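Local structure of endoglucanase (Humicola insolens, 1DYS) at residues 178-183 and 215-220; 137-142 and 184-189; 245-250 and 261-266. The protein hydrolyses internal beta-1,4-glucosidic linkages in cellulose as a family 6 endoglucanase and contributes to the recycling of plant biomass. One frame throughout, in Å; residues are numbered along the deposited sequence.

Contact 1: residues 178-183 and 215-220; sequences YLDVAN and GFSSNV
L179 and S217 lie at the centre of a parallel pairing between neighbouring strands, 178-180 and 215-218, in the distorted alpha/beta barrel of a family 6 glycoside hydrolase. L179 is gripped through both backbone polar atoms: its N donates to G215 O (2.9 Å), and its O accepts from S217 N (3.1 Å). One step on, V181 N reaches S217 O at 2.9 Å in an almost straight bond (177°). Past the strand ends the chains stay joined, since N219 N meets A182 O at 2.9 Å.

On the face shared with Y178, S217 turns OG between its own N and carbonyl carbon (chi1 56°), and the hydroxyl donates to the anti lone pair of D180 OD1 at 2.8 Å. The other carboxylate oxygen, OD2, makes an Asx turn by accepting A182 N from above the carboxylate plane at 2.8 Å; it also takes D139 N, so the carboxylate is held at both oxygens. On the face of L179 and F216, the ring presents its edge to L179 O; V181, just past the strand, brings CG1 obliquely to F216 CD1 (3.7 Å).

These strand ends lead into the substrate site. N183, a probable substrate-binding residue, uses OD1 to cap the next helix at G185 N and also to accept N224 ND2. N219 is held at its amide by D266 O and N224 N. A water close to both D180 OD1 and A182 O accepts the V220 N-H at 2.8 Å.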
loop_
_atom_site.group_PDB
_atom_site.type_symbol
_atom_site.label_atom_id
_atom_site.label_comp_id
_atom_site.label_asym_id
_atom_site.label_seq_id
_atom_site.Cartn_x
_atom_site.Cartn_y
_atom_site.Cartn_z
ATOM N N TYR A 178 -18.127 -2.667 17.155
ATOM C CA TYR A 178 -18.944 -1.789 16.342
ATOM C C TYR A 178 -18.727 -2.189 14.896
ATOM O O TYR A 178 -17.633 -2.029 14.332
ATOM C CB TYR A 178 -18.550 -0.325 16.600
ATOM C CG TYR A 178 -18.907 0.193 17.996
ATOM C CD1 TYR A 178 -20.176 0.739 18.206
ATOM C CD2 TYR A 178 -18.021 0.126 19.039
ATOM C CE1 TYR A 178 -20.520 1.243 19.456
ATOM C CE2 TYR A 178 -18.354 0.591 20.300
ATOM C CZ TYR A 178 -19.601 1.138 20.489
ATOM O OH TYR A 178 -19.871 1.605 21.751
ATOM N N LEU A 179 -19.723 -2.764 14.248
ATOM C CA LEU A 179 -19.664 -3.229 12.863
ATOM C C LEU A 179 -19.905 -2.076 11.913
ATOM O O LEU A 179 -20.901 -1.343 12.003
ATOM C CB LEU A 179 -20.669 -4.390 12.708
ATOM C CG LEU A 179 -20.831 -5.022 11.345
ATOM C CD1 LEU A 179 -19.510 -5.637 10.877
ATOM C CD2 LEU A 179 -21.925 -6.102 11.403
ATOM N N ASP A 180 -18.945 -1.878 10.990
ATOM C CA ASP A 180 -19.023 -0.671 10.157
ATOM C C ASP A 180 -20.167 -0.711 9.185
ATOM O O ASP A 180 -20.415 -1.763 8.604
ATOM C CB ASP A 180 -17.662 -0.475 9.422
ATOM C CG ASP A 180 -17.796 0.890 8.759
ATOM O OD1 ASP A 180 -17.681 1.856 9.477
ATOM O OD2 ASP A 180 -18.061 0.959 7.557
ATOM N N VAL A 181 -20.940 0.383 9.084
ATOM C CA VAL A 181 -22.003 0.483 8.104
ATOM C C VAL A 181 -21.818 1.723 7.226
ATOM O O VAL A 181 -22.758 2.374 6.756
ATOM C CB VAL A 181 -23.416 0.419 8.728
ATOM C CG1 VAL A 181 -23.599 -0.875 9.491
ATOM C CG2 VAL A 181 -23.572 1.534 9.770
ATOM N N ALA A 182 -20.590 1.938 6.725
ATOM C CA ALA A 182 -20.281 2.947 5.709
ATOM C C ALA A 182 -20.687 4.345 6.130
ATOM O O ALA A 182 -20.239 4.827 7.157
ATOM C CB ALA A 182 -20.940 2.510 4.397
ATOM N N ASN A 183 -21.516 5.052 5.344
ATOM C CA ASN A 183 -21.921 6.405 5.758
ATOM C C ASN A 183 -23.328 6.597 5.204
ATOM O O ASN A 183 -23.774 5.831 4.336
ATOM C CB ASN A 183 -20.953 7.483 5.308
ATOM C CG ASN A 183 -21.003 7.697 3.825
ATOM O OD1 ASN A 183 -21.702 8.597 3.351
ATOM N ND2 ASN A 183 -20.278 6.892 3.059
ATOM N N GLY A 215 -23.006 -2.444 18.428
ATOM C CA GLY A 215 -23.635 -1.667 17.417
ATOM C C GLY A 215 -22.695 -1.415 16.231
ATOM O O GLY A 215 -22.146 -2.384 15.723
ATOM N N PHE A 216 -22.741 -0.191 15.727
ATOM C CA PHE A 216 -22.183 0.108 14.409
ATOM C C PHE A 216 -21.268 1.323 14.362
ATOM O O PHE A 216 -21.389 2.145 15.267
ATOM C CB PHE A 216 -23.350 0.388 13.395
ATOM C CG PHE A 216 -24.415 -0.695 13.535
ATOM C CD1 PHE A 216 -24.177 -1.949 13.019
ATOM C CD2 PHE A 216 -25.572 -0.453 14.280
ATOM C CE1 PHE A 216 -25.085 -2.983 13.184
ATOM C CE2 PHE A 216 -26.477 -1.484 14.431
ATOM C CZ PHE A 216 -26.244 -2.735 13.905
ATOM N N SER A 217 -20.489 1.465 13.281
ATOM C CA SER A 217 -19.727 2.709 13.136
ATOM C C SER A 217 -20.122 3.317 11.793
ATOM O O SER A 217 -20.551 2.583 10.900
ATOM C CB SER A 217 -18.214 2.478 13.213
ATOM O OG SER A 217 -17.757 1.511 12.248
ATOM N N SER A 218 -19.973 4.638 11.661
ATOM C CA SER A 218 -20.294 5.279 10.379
ATOM C C SER A 218 -19.448 6.529 10.202
ATOM O O SER A 218 -18.870 7.062 11.153
ATOM C CB SER A 218 -21.783 5.593 10.298
ATOM O OG SER A 218 -22.080 6.689 11.155
ATOM N N ASN A 219 -19.373 6.949 8.933
ATOM C CA ASN A 219 -18.617 8.118 8.513
ATOM C C ASN A 219 -17.111 7.903 8.634
ATOM O O ASN A 219 -16.379 8.931 8.572
ATOM C CB ASN A 219 -19.018 9.387 9.296
ATOM C CG ASN A 219 -18.896 10.678 8.487
ATOM O OD1 ASN A 219 -19.313 10.631 7.330
ATOM N ND2 ASN A 219 -18.375 11.719 9.135
ATOM N N VAL A 220 -16.644 6.672 8.851
ATOM C CA VAL A 220 -15.200 6.461 8.998
ATOM C C VAL A 220 -14.538 6.802 7.671
ATOM O O VAL A 220 -14.878 6.366 6.584
ATOM C CB VAL A 220 -14.867 5.018 9.415
ATOM C CG1 VAL A 220 -13.338 4.874 9.414
ATOM C CG2 VAL A 220 -15.516 4.734 10.763
HETATM O O HOH W 1 -17.781 4.153 8.236
HETATM O O HOH W 2 -17.736 6.312 5.633
#

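Contact 2: residues 137-142 and 184-189; sequences EPDAIG and GGWLGW
W186 lays one face of its indole over G142, joining the short helix 184-187 to the start of helix 140-146 at the catalytic end of the alpha/beta barrel. D139 lies within a type II beta turn from E137 to A140 and takes the N-cap position of helix 140-146. D139 and nearby D92 are probable proton donors and W186 a probable substrate-binding residue, so the contact probably forms part of the active-site wall.

With CG anti to the backbone N (chi1 -165°), the indole reaches across to the other helix. G142 CA makes a CH-pi contact, 4.0 Å from the centroid of the six-membered ring and displaced toward its rim, and G142 C comes to 3.4 Å from W186 CZ2. A CB on G142 would run into W186 CE2. At the far corner of the indole, W186 CZ3 meets D139 CG at 3.7 Å; carboxylate and ring cross with their planes 47° apart. The W186 NE1 end is held by T146 OG1, also bonded to G142 O.

L187 points toward the same glycine; its CD1, anti to CA (chi2 -178°), lies 3.9 Å from G142 CA and 4.3 Å from I141 CG2.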
loop_
_atom_site.group_PDB
_atom_site.type_symbol
_atom_site.label_atom_id
_atom_site.label_comp_id
_atom_site.label_asym_id
_atom_site.label_seq_id
_atom_site.Cartn_x
_atom_site.Cartn_y
_atom_site.Cartn_z
ATOM N N GLU A 137 -14.145 -3.857 10.090
ATOM C CA GLU A 137 -14.048 -3.817 8.652
ATOM C C GLU A 137 -14.824 -2.745 7.917
ATOM O O GLU A 137 -15.889 -2.901 7.280
ATOM C CB GLU A 137 -14.477 -5.207 8.105
ATOM C CG GLU A 137 -13.558 -6.352 8.533
ATOM C CD GLU A 137 -12.146 -6.287 7.917
ATOM O OE1 GLU A 137 -11.939 -5.504 6.974
ATOM O OE2 GLU A 137 -11.321 -7.096 8.344
ATOM N N PRO A 138 -14.303 -1.538 7.959
ATOM C CA PRO A 138 -14.833 -0.367 7.281
ATOM C C PRO A 138 -15.207 -0.695 5.836
ATOM O O PRO A 138 -14.540 -1.345 5.049
ATOM C CB PRO A 138 -13.721 0.684 7.330
ATOM C CG PRO A 138 -13.025 0.282 8.623
ATOM C CD PRO A 138 -13.034 -1.239 8.674
ATOM N N ASP A 139 -16.400 -0.255 5.451
ATOM C CA ASP A 139 -17.068 -0.347 4.185
ATOM C C ASP A 139 -17.405 -1.766 3.743
ATOM O O ASP A 139 -17.862 -1.885 2.614
ATOM C CB ASP A 139 -16.316 0.379 3.041
ATOM C CG ASP A 139 -16.305 1.867 3.306
ATOM O OD1 ASP A 139 -17.271 2.326 3.992
ATOM O OD2 ASP A 139 -15.403 2.593 2.826
ATOM N N ALA A 140 -17.120 -2.816 4.524
ATOM C CA ALA A 140 -17.385 -4.175 4.013
ATOM C C ALA A 140 -18.883 -4.331 3.748
ATOM O O ALA A 140 -19.233 -4.837 2.708
ATOM C CB ALA A 140 -16.898 -5.243 4.989
ATOM N N ILE A 141 -19.703 -3.972 4.727
ATOM C CA ILE A 141 -21.170 -4.109 4.476
ATOM C C ILE A 141 -21.660 -3.278 3.332
ATOM O O ILE A 141 -22.516 -3.707 2.533
ATOM C CB ILE A 141 -21.872 -3.834 5.803
ATOM C CG1 ILE A 141 -21.572 -5.013 6.736
ATOM C CG2 ILE A 141 -23.389 -3.692 5.625
ATOM C CD1 ILE A 141 -22.112 -4.786 8.128
ATOM N N GLY A 142 -21.113 -2.081 3.111
ATOM C CA GLY A 142 -21.470 -1.254 1.959
ATOM C C GLY A 142 -21.218 -2.044 0.673
ATOM O O GLY A 142 -22.086 -2.142 -0.186
ATOM N N GLY A 184 -23.963 7.692 5.650
ATOM C CA GLY A 184 -25.357 7.900 5.209
ATOM C C GLY A 184 -25.561 8.069 3.718
ATOM O O GLY A 184 -26.612 7.706 3.181
ATOM N N GLY A 185 -24.566 8.545 2.978
ATOM C CA GLY A 185 -24.619 8.711 1.548
ATOM C C GLY A 185 -24.662 7.415 0.759
ATOM O O GLY A 185 -25.058 7.360 -0.412
ATOM N N TRP A 186 -24.107 6.377 1.359
ATOM C CA TRP A 186 -24.052 5.075 0.717
ATOM C C TRP A 186 -25.293 4.254 1.059
ATOM O O TRP A 186 -25.983 3.767 0.175
ATOM C CB TRP A 186 -22.806 4.329 1.253
ATOM C CG TRP A 186 -22.386 3.120 0.469
ATOM C CD1 TRP A 186 -23.145 2.240 -0.254
ATOM C CD2 TRP A 186 -21.028 2.620 0.356
ATOM N NE1 TRP A 186 -22.364 1.256 -0.833
ATOM C CE2 TRP A 186 -21.053 1.489 -0.463
ATOM C CE3 TRP A 186 -19.789 3.060 0.850
ATOM C CZ2 TRP A 186 -19.914 0.752 -0.796
ATOM C CZ3 TRP A 186 -18.665 2.321 0.508
ATOM C CH2 TRP A 186 -18.722 1.178 -0.283
ATOM N N LEU A 187 -25.553 4.062 2.342
ATOM C CA LEU A 187 -26.567 3.149 2.826
ATOM C C LEU A 187 -27.727 3.802 3.585
ATOM O O LEU A 187 -28.540 3.050 4.150
ATOM C CB LEU A 187 -25.904 2.151 3.784
ATOM C CG LEU A 187 -24.768 1.305 3.190
ATOM C CD1 LEU A 187 -24.226 0.325 4.222
ATOM C CD2 LEU A 187 -25.288 0.599 1.956
ATOM N N GLY A 188 -27.739 5.115 3.564
ATOM C CA GLY A 188 -28.765 5.881 4.282
ATOM C C GLY A 188 -30.021 6.146 3.473
ATOM O O GLY A 188 -31.015 6.590 4.048
ATOM N N TRP A 189 -29.978 5.939 2.172
ATOM C CA TRP A 189 -31.173 6.107 1.349
ATOM C C TRP A 189 -32.283 5.191 1.828
ATOM O O TRP A 189 -32.070 4.137 2.404
ATOM C CB TRP A 189 -30.869 5.678 -0.095
ATOM C CG TRP A 189 -29.750 6.547 -0.604
ATOM C CD1 TRP A 189 -28.426 6.207 -0.683
ATOM C CD2 TRP A 189 -29.860 7.895 -1.057
ATOM N NE1 TRP A 189 -27.714 7.276 -1.188
ATOM C CE2 TRP A 189 -28.567 8.317 -1.419
ATOM C CE3 TRP A 189 -30.940 8.792 -1.179
ATOM C CZ2 TRP A 189 -28.312 9.594 -1.921
ATOM C CZ3 TRP A 189 -30.665 10.051 -1.685
ATOM C CH2 TRP A 189 -29.371 10.453 -2.042
#

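Contact 3: residues 245-250 and 261-266; sequences RYATNI and TQFIID
F263 is the bump of this contact, a ring set against helix 245-250 where that helix packs on strand 262-266. Helix and following strand form the second half of a beta-alpha-beta crossover in the barrel, from strand 215-218 to its parallel neighbour 262-266. Their segment axes come within 8.7 Å and run nearly antiparallel, at 157°.

The hollow is made by the small A247. Its CA stands over the middle of the F263 ring, 3.7 Å from the centroid and 11° off the normal, a CH-pi contact, while A247 CB rests on the same face at 3.5 Å from F263 CG. I250 closes the outer end: its side chain crosses the ring at about a right angle, with I250 CB 3.5 Å from F263 CZ and I250 CG2 lying in the ring plane at the edge. Replacing F263 with an alanine would probably open a gap beneath A247 and leave I250 without the ring edge it abuts.

Smaller contacts fill the margins. Y246, whose OH is bonded to V181 O, brings CE2 to 4.3 Å from F263 CE2. I265, beside F263 on the strand, touches A247 CB with its CD1 at 4.2 Å.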
loop_
_atom_site.group_PDB
_atom_site.type_symbol
_atom_site.label_atom_id
_atom_site.label_comp_id
_atom_site.label_asym_id
_atom_site.label_seq_id
_atom_site.Cartn_x
_atom_site.Cartn_y
_atom_site.Cartn_z
ATOM N N ARG A 245 -28.954 11.578 11.815
ATOM C CA ARG A 245 -30.194 10.983 11.318
ATOM C C ARG A 245 -29.938 9.618 10.694
ATOM O O ARG A 245 -30.753 8.700 10.771
ATOM C CB ARG A 245 -30.982 11.895 10.392
ATOM C CG ARG A 245 -31.644 13.000 11.251
ATOM C CD ARG A 245 -32.186 14.052 10.294
ATOM N NE ARG A 245 -31.146 15.049 9.982
ATOM C CZ ARG A 245 -31.421 16.083 9.186
ATOM N NH1 ARG A 245 -32.646 16.159 8.653
ATOM N NH2 ARG A 245 -30.510 17.000 8.923
ATOM N N TYR A 246 -28.728 9.415 10.143
ATOM C CA TYR A 246 -28.436 8.069 9.603
ATOM C C TYR A 246 -28.471 7.041 10.730
ATOM O O TYR A 246 -29.106 5.996 10.553
ATOM C CB TYR A 246 -27.076 8.074 8.902
ATOM C CG TYR A 246 -26.646 6.716 8.367
ATOM C CD1 TYR A 246 -27.467 5.936 7.584
ATOM C CD2 TYR A 246 -25.369 6.240 8.631
ATOM C CE1 TYR A 246 -27.079 4.693 7.098
ATOM C CE2 TYR A 246 -24.952 5.010 8.160
ATOM C CZ TYR A 246 -25.806 4.250 7.378
ATOM O OH TYR A 246 -25.423 3.008 6.933
ATOM N N ALA A 247 -27.838 7.364 11.865
ATOM C CA ALA A 247 -27.787 6.492 13.035
ATOM C C ALA A 247 -29.179 6.136 13.538
ATOM O O ALA A 247 -29.486 4.972 13.809
ATOM C CB ALA A 247 -26.935 7.085 14.152
ATOM N N THR A 248 -30.061 7.138 13.663
ATOM C CA THR A 248 -31.445 6.850 14.081
ATOM C C THR A 248 -32.196 5.969 13.100
ATOM O O THR A 248 -32.932 5.061 13.509
ATOM C CB THR A 248 -32.206 8.183 14.310
ATOM O OG1 THR A 248 -31.586 8.828 15.419
ATOM C CG2 THR A 248 -33.691 7.933 14.586
ATOM N N ASN A 249 -32.000 6.112 11.792
ATOM C CA ASN A 249 -32.699 5.376 10.762
ATOM C C ASN A 249 -32.251 3.916 10.777
ATOM O O ASN A 249 -33.083 3.024 10.702
ATOM C CB ASN A 249 -32.474 6.005 9.401
ATOM C CG ASN A 249 -33.226 7.322 9.242
ATOM O OD1 ASN A 249 -34.212 7.592 9.950
ATOM N ND2 ASN A 249 -32.745 8.133 8.314
ATOM N N ILE A 250 -30.921 3.729 10.869
ATOM C CA ILE A 250 -30.425 2.362 10.964
ATOM C C ILE A 250 -30.891 1.775 12.294
ATOM O O ILE A 250 -31.415 0.657 12.312
ATOM C CB ILE A 250 -28.891 2.230 10.824
ATOM C CG1 ILE A 250 -28.437 2.544 9.404
ATOM C CG2 ILE A 250 -28.467 0.815 11.249
ATOM C CD1 ILE A 250 -28.772 1.539 8.321
ATOM N N THR A 261 -28.440 -1.519 18.139
ATOM C CA THR A 261 -28.755 -0.209 17.580
ATOM C C THR A 261 -27.713 0.891 17.713
ATOM O O THR A 261 -27.914 1.937 17.076
ATOM C CB THR A 261 -29.971 0.322 18.417
ATOM O OG1 THR A 261 -29.645 0.266 19.809
ATOM C CG2 THR A 261 -31.218 -0.512 18.175
ATOM N N GLN A 262 -26.693 0.771 18.522
ATOM C CA GLN A 262 -25.830 1.854 18.941
ATOM C C GLN A 262 -24.694 2.240 18.003
ATOM O O GLN A 262 -24.016 1.357 17.530
ATOM C CB GLN A 262 -25.257 1.603 20.340
ATOM C CG GLN A 262 -26.369 1.380 21.375
ATOM C CD GLN A 262 -27.323 2.570 21.462
ATOM O OE1 GLN A 262 -28.463 2.467 21.042
ATOM N NE2 GLN A 262 -26.868 3.705 21.969
ATOM N N PHE A 263 -24.503 3.546 17.786
ATOM C CA PHE A 263 -23.475 3.980 16.841
ATOM C C PHE A 263 -22.300 4.700 17.485
ATOM O O PHE A 263 -22.415 5.346 18.510
ATOM C CB PHE A 263 -24.055 5.034 15.865
ATOM C CG PHE A 263 -24.719 4.436 14.667
ATOM C CD1 PHE A 263 -25.900 3.720 14.816
ATOM C CD2 PHE A 263 -24.155 4.449 13.401
ATOM C CE1 PHE A 263 -26.513 3.116 13.756
ATOM C CE2 PHE A 263 -24.777 3.876 12.326
ATOM C CZ PHE A 263 -25.975 3.175 12.471
ATOM N N ILE A 264 -21.156 4.681 16.803
ATOM C CA ILE A 264 -20.030 5.562 17.085
ATOM C C ILE A 264 -19.790 6.249 15.727
ATOM O O ILE A 264 -19.963 5.568 14.740
ATOM C CB ILE A 264 -18.718 5.091 17.677
ATOM C CG1 ILE A 264 -18.163 3.902 16.872
ATOM C CG2 ILE A 264 -18.976 4.684 19.133
ATOM C CD1 ILE A 264 -16.953 3.230 17.473
ATOM N N ILE A 265 -19.635 7.575 15.699
ATOM C CA ILE A 265 -19.618 8.275 14.403
ATOM C C ILE A 265 -18.346 9.098 14.282
ATOM O O ILE A 265 -17.980 9.874 15.145
ATOM C CB ILE A 265 -20.788 9.277 14.278
ATOM C CG1 ILE A 265 -22.098 8.483 14.219
ATOM C CG2 ILE A 265 -20.683 10.112 12.996
ATOM C CD1 ILE A 265 -23.350 9.236 13.909
ATOM N N ASP A 266 -17.603 8.878 13.190
ATOM C CA ASP A 266 -16.322 9.556 12.998
ATOM C C ASP A 266 -16.620 11.024 12.656
ATOM O O ASP A 266 -17.489 11.263 11.808
ATOM C CB ASP A 266 -15.627 8.954 11.760
ATOM C CG ASP A 266 -14.138 9.256 11.668
ATOM O OD1 ASP A 266 -13.530 9.990 12.475
ATOM O OD2 ASP A 266 -13.501 8.726 10.700
#

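Following the chain, segment 137-142 comes first, after strand 132-136, and opens contact 2. Segment 178-183 then opens contact 1 before 184-189 closes contact 2, and 215-220 closes contact 1 after helix 190-207. The two loops therefore cross. Contact 3 stands in series after both, closing the short loop between helix 243-255 and strand 262-266. The D180 carboxylate joins contact 1 to the turn of contact 2, and L179 CG packs on I141 CD1 at 3.5 Å. Contact 3 extends the sheet of contact 1 by one strand, with F216 N probably bonded to Q262 O. Y246 also packs on L187 and G188, bringing the helix of contact 3 against contact 2.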